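Side-chain contacts in insecticidal crystal protein Cry7Cal (Bacillus thuringiensis, PDB 5ZI1), which kills insects as a three-domain delta endotoxin, probably by binding receptors on gut cells and damaging their membranes: residues 146-151 / 184-189; 266-271 / 308-313; 414-419 / 425-430. All blocks are in the same frame, centred on the assembly; numbering follows the deposited sequence.

How the interactions relate
The three contacts follow one another along the chain, each closing before the next opens. Interaction 1 packs helix 141-165 on helix 169-202 and so holds the N-terminal helical domain together internally. Interactions 2 and 3 both belong to the second, sheet-built domain, yet their centres are about 36 Å apart. Contact 266-271 / 308-313 lies at the far end of that domain, between a loop and the turn that leads into strand 312-324, its centre about 48 Å from that of interaction 1. Contact 414-419 / 425-430, about 28 Å from interaction 1 between centres, lies where the second domain meets helix 13-26, with E415, L425 and H430 touching F15, R22 and I18.

Interaction 1 (146-151 / 184-189); sequences QAANLH and EEYTDH
Y186 makes this contact with its whole length, laying one face of its ring on A148 and bringing its hydroxyl to H151. At the root, Y186 CB is 3.9 Å from A148 CB, where the two segments come nearest, with A148 CA and Y186 CA 6.3 Å apart. A methyl group suits this place, since it is small enough for a tyrosine to lie flat against the opposite helix. Next along the side chain, Y186 CG is 3.6 Å and CD2 3.5 Å from A148 CB, which sits over the ring face. Helices 141-165 and 169-202 form an antiparallel helical hairpin in the delta endotoxin N-terminal bundle, and F233 of helix 232-235 also touches the tyrosine. Farther out, Y186 CE2 passes 3.9 Å from A148 O, and CZ lies 3.6 Å from H151 ND1. At the tip, Y186 OH meets H151 ND1 in the plane of both rings, in a hydrogen bond that is short as modelled, 2.5 Å, and in which either atom could be the donor. The H151 torsion that sets CG anti to the backbone N (chi1 -171°) carries the imidazole out to this oxygen. The rings meet rim to rim, their planes turned by 44°. H151 NE2 is hydrogen-bonded to E121 OE2, so both imidazole nitrogens have partners in this buried place, while F124 lies nearly parallel to the imidazole.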
loop_
_atom_site.group_PDB
_atom_site.type_symbol
_atom_site.label_atom_id
_atom_site.label_comp_id
_atom_site.label_asym_id
_atom_site.label_seq_id
_atom_site.Cartn_x
_atom_site.Cartn_y
_atom_site.Cartn_z
ATOM N N GLN A 146 8.144 12.213 -1.071
ATOM C CA GLN A 146 9.421 11.603 -0.702
ATOM C C GLN A 146 10.268 12.544 0.150
ATOM O O GLN A 146 10.950 12.100 1.085
ATOM C CB GLN A 146 10.186 11.170 -1.954
ATOM C CG GLN A 146 9.476 10.113 -2.754
ATOM C CD GLN A 146 9.592 8.715 -2.153
ATOM O OE1 GLN A 146 10.501 8.428 -1.379
ATOM N NE2 GLN A 146 8.669 7.831 -2.532
ATOM N N ALA A 147 10.258 13.840 -0.169
ATOM C CA ALA A 147 10.978 14.806 0.652
ATOM C C ALA A 147 10.285 14.984 1.992
ATOM O O ALA A 147 10.941 15.070 3.038
ATOM C CB ALA A 147 11.080 16.142 -0.078
ATOM N N ALA A 148 8.954 15.045 1.974
ATOM C CA ALA A 148 8.197 15.062 3.213
ATOM C C ALA A 148 8.643 13.920 4.105
ATOM O O ALA A 148 8.900 14.098 5.307
ATOM C CB ALA A 148 6.703 14.960 2.904
ATOM N N ASN A 149 8.771 12.734 3.513
ATOM C CA ASN A 149 9.169 11.568 4.278
ATOM C C ASN A 149 10.523 11.774 4.939
ATOM O O ASN A 149 10.704 11.473 6.126
ATOM C CB ASN A 149 9.197 10.345 3.366
ATOM C CG ASN A 149 9.558 9.120 4.113
ATOM O OD1 ASN A 149 8.809 8.673 4.990
ATOM N ND2 ASN A 149 10.730 8.593 3.832
ATOM N N LEU A 150 11.498 12.289 4.187
ATOM C CA LEU A 150 12.818 12.506 4.775
ATOM C C LEU A 150 12.759 13.506 5.924
ATOM O O LEU A 150 13.454 13.341 6.930
ATOM C CB LEU A 150 13.799 12.987 3.709
ATOM C CG LEU A 150 14.137 12.020 2.572
ATOM C CD1 LEU A 150 15.147 12.674 1.648
ATOM C CD2 LEU A 150 14.672 10.700 3.113
ATOM N N HIS A 151 11.945 14.555 5.786
ATOM C CA HIS A 151 11.857 15.585 6.819
ATOM C C HIS A 151 11.338 14.994 8.118
ATOM O O HIS A 151 11.934 15.182 9.183
ATOM C CB HIS A 151 10.946 16.723 6.337
ATOM C CG HIS A 151 10.946 17.929 7.231
ATOM N ND1 HIS A 151 9.966 18.899 7.169
ATOM C CD2 HIS A 151 11.810 18.331 8.195
ATOM C CE1 HIS A 151 10.227 19.840 8.059
ATOM N NE2 HIS A 151 11.344 19.523 8.688
ATOM N N GLU A 184 0.579 15.780 10.015
ATOM C CA GLU A 184 -0.775 16.073 9.559
ATOM C C GLU A 184 -0.762 16.923 8.290
ATOM O O GLU A 184 -1.612 16.752 7.409
ATOM C CB GLU A 184 -1.552 16.776 10.676
ATOM C CG GLU A 184 -3.034 16.980 10.387
ATOM C CD GLU A 184 -3.709 17.921 11.386
ATOM O OE1 GLU A 184 -3.443 17.814 12.610
ATOM O OE2 GLU A 184 -4.500 18.783 10.943
ATOM N N GLU A 185 0.176 17.865 8.188
ATOM C CA GLU A 185 0.248 18.690 6.995
ATOM C C GLU A 185 0.602 17.852 5.772
ATOM O O GLU A 185 -0.077 17.918 4.738
ATOM C CB GLU A 185 1.273 19.799 7.193
ATOM C CG GLU A 185 1.335 20.800 6.032
ATOM C CD GLU A 185 2.385 21.876 6.276
ATOM O OE1 GLU A 185 3.166 22.170 5.339
ATOM O OE2 GLU A 185 2.437 22.412 7.420
ATOM N N TYR A 186 1.675 17.064 5.877
ATOM C CA TYR A 186 2.174 16.312 4.729
ATOM C C TYR A 186 1.181 15.240 4.303
ATOM O O TYR A 186 0.943 15.049 3.107
ATOM C CB TYR A 186 3.531 15.699 5.061
ATOM C CG TYR A 186 4.633 16.709 5.341
ATOM C CD1 TYR A 186 4.516 18.044 4.951
ATOM C CD2 TYR A 186 5.802 16.315 5.969
ATOM C CE1 TYR A 186 5.540 18.964 5.201
ATOM C CE2 TYR A 186 6.820 17.210 6.225
ATOM C CZ TYR A 186 6.687 18.536 5.839
ATOM O OH TYR A 186 7.723 19.406 6.095
ATOM N N THR A 187 0.566 14.562 5.276
ATOM C CA THR A 187 -0.472 13.579 4.981
ATOM C C THR A 187 -1.658 14.226 4.282
ATOM O O THR A 187 -2.156 13.705 3.282
ATOM C CB THR A 187 -0.922 12.900 6.278
ATOM O OG1 THR A 187 0.207 12.292 6.921
ATOM C CG2 THR A 187 -1.990 11.854 6.012
ATOM N N ASP A 188 -2.137 15.367 4.805
ATOM C CA ASP A 188 -3.287 16.036 4.195
ATOM C C ASP A 188 -2.985 16.461 2.771
ATOM O O ASP A 188 -3.830 16.336 1.881
ATOM C CB ASP A 188 -3.693 17.267 4.999
ATOM C CG ASP A 188 -4.388 16.928 6.306
ATOM O OD1 ASP A 188 -4.671 15.733 6.553
ATOM O OD2 ASP A 188 -4.656 17.881 7.081
ATOM N N HIS A 189 -1.801 17.016 2.547
ATOM C CA HIS A 189 -1.436 17.421 1.199
ATOM C C HIS A 189 -1.411 16.221 0.247
ATOM O O HIS A 189 -1.976 16.277 -0.851
ATOM C CB HIS A 189 -0.084 18.136 1.220
ATOM C CG HIS A 189 0.317 18.666 -0.115
ATOM N ND1 HIS A 189 -0.068 19.912 -0.564
ATOM C CD2 HIS A 189 1.030 18.102 -1.120
ATOM C CE1 HIS A 189 0.411 20.101 -1.781
ATOM N NE2 HIS A 189 1.082 19.020 -2.141
#

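Interaction 2 (266-271 / 308-313); sequences TKYPDW and PNDRFA
K267 and Y268 reach across to N309 and D310 from a backbone that stays well away: the closest CA atoms, K267 CA and N309 CA, are 10.5 Å apart. Residues 266-271 form an irregular loop, and 308-313 is a turn that becomes a strand at F312. The long side chains of K267 and Y268 therefore cover most of the gap, meeting the shorter N309 and D310 from the opposite direction. Y268 extends its hydroxyl to D310, with Y268 OH donating to D310 OD2 over 2.8 Å. The oxygen is met on its syn side, 24° out of the carboxylate plane. D310 OD2 lies at the edge of the Y268 ring, near its plane, and the ring and carboxylate planes are 19° apart. K267 runs beside this pair: its CG lies over the centre of the Y268 ring, and a bend about CG-CD takes the chain on to N309. There K267 NZ makes a weak hydrogen bond with N309 OD1 at 2.9 Å. K267 NZ is also 4.1 Å from D310 OD2, too far for a salt bridge, though the opposite charges probably attract. N309 OD1 also accepts from D310 N over 2.7 Å at 157°, side-on to the C=O, and weakly from N364 ND2, so several donors share one oxygen, while N309 ND2 is hydrogen-bonded to S366 OG. An amide suits this spot because it can accept and donate at once. Residues 307-311 connect strands 294-306 and 312-324, antiparallel neighbours, as a beta hairpin of the second domain, a prism of antiparallel sheets, and the contact lies among its outlying loops, which in related Cry toxins are implicated in receptor recognition.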
loop_
_atom_site.group_PDB
_atom_site.type_symbol
_atom_site.label_atom_id
_atom_site.label_comp_id
_atom_site.label_asym_id
_atom_site.label_seq_id
_atom_site.Cartn_x
_atom_site.Cartn_y
_atom_site.Cartn_z
ATOM N N THR A 266 -8.010 -2.624 -38.259
ATOM C CA THR A 266 -9.454 -2.701 -38.055
ATOM C C THR A 266 -9.877 -4.058 -37.509
ATOM O O THR A 266 -10.885 -4.150 -36.800
ATOM C CB THR A 266 -10.206 -2.403 -39.353
ATOM O OG1 THR A 266 -10.274 -3.590 -40.146
ATOM C CG2 THR A 266 -9.509 -1.313 -40.137
ATOM N N LYS A 267 -9.115 -5.117 -37.800
ATOM C CA LYS A 267 -9.480 -6.440 -37.310
ATOM C C LYS A 267 -8.955 -6.689 -35.897
ATOM O O LYS A 267 -9.570 -7.432 -35.123
ATOM C CB LYS A 267 -8.950 -7.506 -38.264
ATOM C CG LYS A 267 -9.438 -8.891 -37.977
ATOM C CD LYS A 267 -9.485 -9.713 -39.261
ATOM C CE LYS A 267 -9.076 -11.145 -38.985
ATOM N NZ LYS A 267 -8.899 -11.969 -40.240
ATOM N N TYR A 268 -7.824 -6.090 -35.550
ATOM C CA TYR A 268 -7.213 -6.259 -34.237
ATOM C C TYR A 268 -7.189 -4.921 -33.489
ATOM O O TYR A 268 -6.119 -4.372 -33.215
ATOM C CB TYR A 268 -5.812 -6.836 -34.408
ATOM C CG TYR A 268 -5.800 -8.124 -35.205
ATOM C CD1 TYR A 268 -6.323 -9.291 -34.669
ATOM C CD2 TYR A 268 -5.271 -8.175 -36.497
ATOM C CE1 TYR A 268 -6.330 -10.467 -35.380
ATOM C CE2 TYR A 268 -5.265 -9.353 -37.219
ATOM C CZ TYR A 268 -5.796 -10.495 -36.656
ATOM O OH TYR A 268 -5.808 -11.682 -37.355
ATOM N N PRO A 269 -8.344 -4.358 -33.165
ATOM C CA PRO A 269 -8.346 -3.043 -32.503
ATOM C C PRO A 269 -7.916 -3.152 -31.046
ATOM O O PRO A 269 -7.856 -4.239 -30.460
ATOM C CB PRO A 269 -9.804 -2.574 -32.622
ATOM C CG PRO A 269 -10.591 -3.855 -32.632
ATOM C CD PRO A 269 -9.701 -4.921 -33.270
ATOM N N ASP A 270 -7.564 -1.996 -30.479
ATOM C CA ASP A 270 -7.428 -1.886 -29.029
ATOM C C ASP A 270 -8.739 -2.253 -28.343
ATOM O O ASP A 270 -9.832 -1.957 -28.832
ATOM C CB ASP A 270 -7.027 -0.472 -28.626
ATOM C CG ASP A 270 -5.612 -0.120 -29.040
ATOM O OD1 ASP A 270 -4.879 -1.016 -29.494
ATOM O OD2 ASP A 270 -5.228 1.065 -28.899
ATOM N N TRP A 271 -8.626 -2.887 -27.180
ATOM C CA TRP A 271 -9.825 -3.310 -26.471
ATOM C C TRP A 271 -10.662 -2.130 -25.956
ATOM O O TRP A 271 -11.857 -2.325 -25.702
ATOM C CB TRP A 271 -9.450 -4.250 -25.311
ATOM C CG TRP A 271 -8.674 -3.579 -24.189
ATOM C CD1 TRP A 271 -7.317 -3.573 -24.018
ATOM C CD2 TRP A 271 -9.214 -2.804 -23.104
ATOM N NE1 TRP A 271 -6.980 -2.851 -22.900
ATOM C CE2 TRP A 271 -8.126 -2.370 -22.318
ATOM C CE3 TRP A 271 -10.510 -2.448 -22.715
ATOM C CZ2 TRP A 271 -8.295 -1.599 -21.159
ATOM C CZ3 TRP A 271 -10.677 -1.681 -21.556
ATOM C CH2 TRP A 271 -9.577 -1.266 -20.803
ATOM N N PRO A 308 -14.091 -17.167 -36.255
ATOM C CA PRO A 308 -14.651 -16.152 -37.166
ATOM C C PRO A 308 -13.879 -16.090 -38.470
ATOM O O PRO A 308 -14.413 -15.708 -39.519
ATOM C CB PRO A 308 -14.488 -14.838 -36.380
ATOM C CG PRO A 308 -13.371 -15.106 -35.449
ATOM C CD PRO A 308 -13.510 -16.544 -35.053
ATOM N N ASN A 309 -12.585 -16.401 -38.371
ATOM C CA ASN A 309 -11.652 -16.520 -39.488
ATOM C C ASN A 309 -10.375 -17.122 -38.919
ATOM O O ASN A 309 -10.096 -18.306 -39.128
ATOM C CB ASN A 309 -11.371 -15.183 -40.169
ATOM C CG ASN A 309 -11.422 -14.009 -39.202
ATOM O OD1 ASN A 309 -10.450 -13.744 -38.494
ATOM N ND2 ASN A 309 -12.513 -13.244 -39.245
ATOM N N ASP A 310 -9.621 -16.340 -38.147
ATOM C CA ASP A 310 -8.722 -16.963 -37.189
ATOM C C ASP A 310 -9.533 -17.880 -36.283
ATOM O O ASP A 310 -10.765 -17.782 -36.200
ATOM C CB ASP A 310 -8.037 -15.927 -36.309
ATOM C CG ASP A 310 -7.486 -14.755 -37.095
ATOM O OD1 ASP A 310 -6.743 -14.958 -38.078
ATOM O OD2 ASP A 310 -7.782 -13.609 -36.680
ATOM N N ARG A 311 -8.832 -18.754 -35.567
ATOM C CA ARG A 311 -9.467 -19.608 -34.570
ATOM C C ARG A 311 -8.673 -19.496 -33.276
ATOM O O ARG A 311 -7.441 -19.453 -33.307
ATOM C CB ARG A 311 -9.586 -21.076 -35.078
ATOM C CG ARG A 311 -9.477 -22.182 -34.013
ATOM C CD ARG A 311 -9.831 -23.584 -34.611
ATOM N NE ARG A 311 -11.289 -23.718 -34.807
ATOM C CZ ARG A 311 -12.080 -24.537 -34.114
ATOM N NH1 ARG A 311 -11.552 -25.314 -33.174
ATOM N NH2 ARG A 311 -13.392 -24.583 -34.362
ATOM N N PHE A 312 -9.372 -19.395 -32.143
ATOM C CA PHE A 312 -8.736 -19.047 -30.873
ATOM C C PHE A 312 -9.741 -19.177 -29.746
ATOM O O PHE A 312 -10.940 -18.966 -29.942
ATOM C CB PHE A 312 -8.189 -17.620 -30.881
ATOM C CG PHE A 312 -9.209 -16.607 -31.265
ATOM C CD1 PHE A 312 -10.050 -16.043 -30.305
ATOM C CD2 PHE A 312 -9.353 -16.232 -32.600
ATOM C CE1 PHE A 312 -11.010 -15.121 -30.663
ATOM C CE2 PHE A 312 -10.306 -15.292 -32.965
ATOM C CZ PHE A 312 -11.146 -14.737 -31.992
ATOM N N ALA A 313 -9.233 -19.496 -28.561
ATOM C CA ALA A 313 -10.085 -19.590 -27.390
ATOM C C ALA A 313 -10.311 -18.204 -26.790
ATOM O O ALA A 313 -9.493 -17.296 -26.956
ATOM C CB ALA A 313 -9.467 -20.529 -26.359
#

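Interaction 3 (414-419 / 425-430); sequences IELLDE and LEEYGH
I414 and E415 run past Y428 and E427 in opposite directions, with I414 CA and Y428 CA 4.7 Å apart, and the backbone hydrogen bond from E415 N to E427 O, 2.8 Å, ties them together. E415 O in turn receives a CA-H contact from E427. Both segments belong to the loop before strand 430-437 of the second domain, next to helix 13-26, and I414 and L416 touch Y355 of strand 352-365. The main work is done by the E427 side chain. Its CG is anti to the carbonyl carbon (chi1 -79°) and the chain is extended from there, so it lies across 415-417: E427 CG passes 3.5 Å from E415 O. L417 N donates to E427 OE2 over 2.6 Å, nearly straight at 166°, from above the carboxylate plane, 37° out of it. L416 and L417 cross the glutamate at about a right angle, L417 CB lying 3.4 Å from E427 OE2. Beside the E415-E427 bond, I414 CG2 touches Y428 CB at 3.8 Å, while Y428 OH is hydrogen-bonded to D353 OD2 and G423 N. E427 OE1 accepts a hydrogen bond from I421 N. Glutamate suits this place for its reach and two acceptors; the two N-H donors would favour the charged carboxylate, whereas nearby D424 OD2 may oppose it, so the net effect is uncertain.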
loop_
_atom_site.group_PDB
_atom_site.type_symbol
_atom_site.label_atom_id
_atom_site.label_comp_id
_atom_site.label_asym_id
_atom_site.label_seq_id
_atom_site.Cartn_x
_atom_site.Cartn_y
_atom_site.Cartn_z
ATOM N N ILE A 414 10.300 -7.196 -10.184
ATOM C CA ILE A 414 10.896 -8.106 -9.226
ATOM C C ILE A 414 12.398 -8.107 -9.463
ATOM O O ILE A 414 12.905 -7.525 -10.421
ATOM C CB ILE A 414 10.327 -9.527 -9.339
ATOM C CG1 ILE A 414 10.712 -10.134 -10.698
ATOM C CG2 ILE A 414 8.828 -9.505 -9.141
ATOM C CD1 ILE A 414 10.103 -11.468 -10.939
ATOM N N GLU A 415 13.109 -8.781 -8.573
ATOM C CA GLU A 415 14.546 -8.927 -8.716
ATOM C C GLU A 415 14.954 -10.123 -7.875
ATOM O O GLU A 415 15.373 -9.981 -6.719
ATOM C CB GLU A 415 15.270 -7.649 -8.295
ATOM C CG GLU A 415 16.761 -7.665 -8.549
ATOM C CD GLU A 415 17.427 -6.380 -8.086
ATOM O OE1 GLU A 415 17.156 -5.307 -8.685
ATOM O OE2 GLU A 415 18.212 -6.441 -7.111
ATOM N N LEU A 416 14.783 -11.311 -8.440
ATOM C CA LEU A 416 14.988 -12.519 -7.665
ATOM C C LEU A 416 16.460 -12.878 -7.569
ATOM O O LEU A 416 17.260 -12.602 -8.469
ATOM C CB LEU A 416 14.214 -13.692 -8.254
ATOM C CG LEU A 416 12.786 -13.404 -8.687
ATOM C CD1 LEU A 416 12.218 -14.634 -9.401
ATOM C CD2 LEU A 416 11.963 -13.027 -7.457
ATOM N N LEU A 417 16.807 -13.467 -6.432
ATOM C CA LEU A 417 18.096 -14.093 -6.225
ATOM C C LEU A 417 18.157 -15.393 -7.020
ATOM O O LEU A 417 17.169 -15.839 -7.611
ATOM C CB LEU A 417 18.310 -14.375 -4.737
ATOM C CG LEU A 417 18.411 -13.184 -3.779
ATOM C CD1 LEU A 417 18.880 -13.666 -2.421
ATOM C CD2 LEU A 417 19.303 -12.061 -4.323
ATOM N N ASP A 418 19.333 -16.015 -7.026
ATOM C CA ASP A 418 19.449 -17.301 -7.696
ATOM C C ASP A 418 18.771 -18.407 -6.900
ATOM O O ASP A 418 18.331 -19.410 -7.480
ATOM C CB ASP A 418 20.916 -17.616 -7.960
ATOM C CG ASP A 418 21.325 -17.268 -9.378
ATOM O OD1 ASP A 418 22.235 -16.424 -9.554
ATOM O OD2 ASP A 418 20.726 -17.839 -10.320
ATOM N N GLU A 419 18.649 -18.237 -5.583
ATOM C CA GLU A 419 17.883 -19.135 -4.724
ATOM C C GLU A 419 16.831 -18.285 -4.020
ATOM O O GLU A 419 17.041 -17.833 -2.881
ATOM C CB GLU A 419 18.787 -19.858 -3.731
ATOM C CG GLU A 419 19.928 -20.619 -4.381
ATOM C CD GLU A 419 19.735 -22.123 -4.299
ATOM O OE1 GLU A 419 18.619 -22.558 -3.939
ATOM O OE2 GLU A 419 20.696 -22.871 -4.592
ATOM N N LEU A 425 10.858 -9.142 0.480
ATOM C CA LEU A 425 10.503 -7.953 -0.300
ATOM C C LEU A 425 11.676 -7.358 -1.045
ATOM O O LEU A 425 11.463 -6.681 -2.051
ATOM C CB LEU A 425 9.899 -6.853 0.563
ATOM C CG LEU A 425 8.752 -7.393 1.379
ATOM C CD1 LEU A 425 9.106 -7.365 2.880
ATOM C CD2 LEU A 425 7.480 -6.641 1.007
ATOM N N GLU A 426 12.901 -7.573 -0.578
ATOM C CA GLU A 426 14.053 -7.204 -1.385
ATOM C C GLU A 426 14.005 -7.873 -2.749
ATOM O O GLU A 426 14.625 -7.373 -3.694
ATOM C CB GLU A 426 15.337 -7.581 -0.651
ATOM C CG GLU A 426 16.421 -6.535 -0.719
ATOM C CD GLU A 426 17.288 -6.542 0.533
ATOM O OE1 GLU A 426 17.337 -7.596 1.203
ATOM O OE2 GLU A 426 17.886 -5.487 0.868
ATOM N N GLU A 427 13.267 -8.978 -2.879
ATOM C CA GLU A 427 13.153 -9.680 -4.154
ATOM C C GLU A 427 11.864 -9.350 -4.896
ATOM O O GLU A 427 11.911 -9.024 -6.078
ATOM C CB GLU A 427 13.263 -11.197 -3.937
ATOM C CG GLU A 427 14.691 -11.661 -3.756
ATOM C CD GLU A 427 14.799 -13.164 -3.580
ATOM O OE1 GLU A 427 14.680 -13.637 -2.432
ATOM O OE2 GLU A 427 14.982 -13.872 -4.597
ATOM N N TYR A 428 10.712 -9.443 -4.233
ATOM C CA TYR A 428 9.435 -9.142 -4.864
ATOM C C TYR A 428 8.530 -8.474 -3.841
ATOM O O TYR A 428 8.507 -8.868 -2.671
ATOM C CB TYR A 428 8.766 -10.399 -5.442
ATOM C CG TYR A 428 8.332 -11.449 -4.432
ATOM C CD1 TYR A 428 9.246 -12.343 -3.884
ATOM C CD2 TYR A 428 7.003 -11.569 -4.065
ATOM C CE1 TYR A 428 8.847 -13.314 -2.965
ATOM C CE2 TYR A 428 6.594 -12.518 -3.150
ATOM C CZ TYR A 428 7.516 -13.397 -2.601
ATOM O OH TYR A 428 7.089 -14.349 -1.687
ATOM N N GLY A 429 7.793 -7.455 -4.281
ATOM C CA GLY A 429 7.032 -6.648 -3.341
ATOM C C GLY A 429 5.555 -6.965 -3.315
ATOM O O GLY A 429 4.840 -6.523 -2.412
ATOM N N HIS A 430 5.086 -7.752 -4.285
ATOM C CA HIS A 430 3.659 -7.972 -4.451
ATOM C C HIS A 430 3.386 -9.432 -4.788
ATOM O O HIS A 430 4.241 -10.147 -5.322
ATOM C CB HIS A 430 3.083 -7.037 -5.535
ATOM C CG HIS A 430 3.025 -5.588 -5.123
ATOM N ND1 HIS A 430 4.096 -4.725 -5.266
ATOM C CD2 HIS A 430 2.028 -4.858 -4.563
ATOM C CE1 HIS A 430 3.758 -3.528 -4.819
ATOM N NE2 HIS A 430 2.508 -3.581 -4.386
#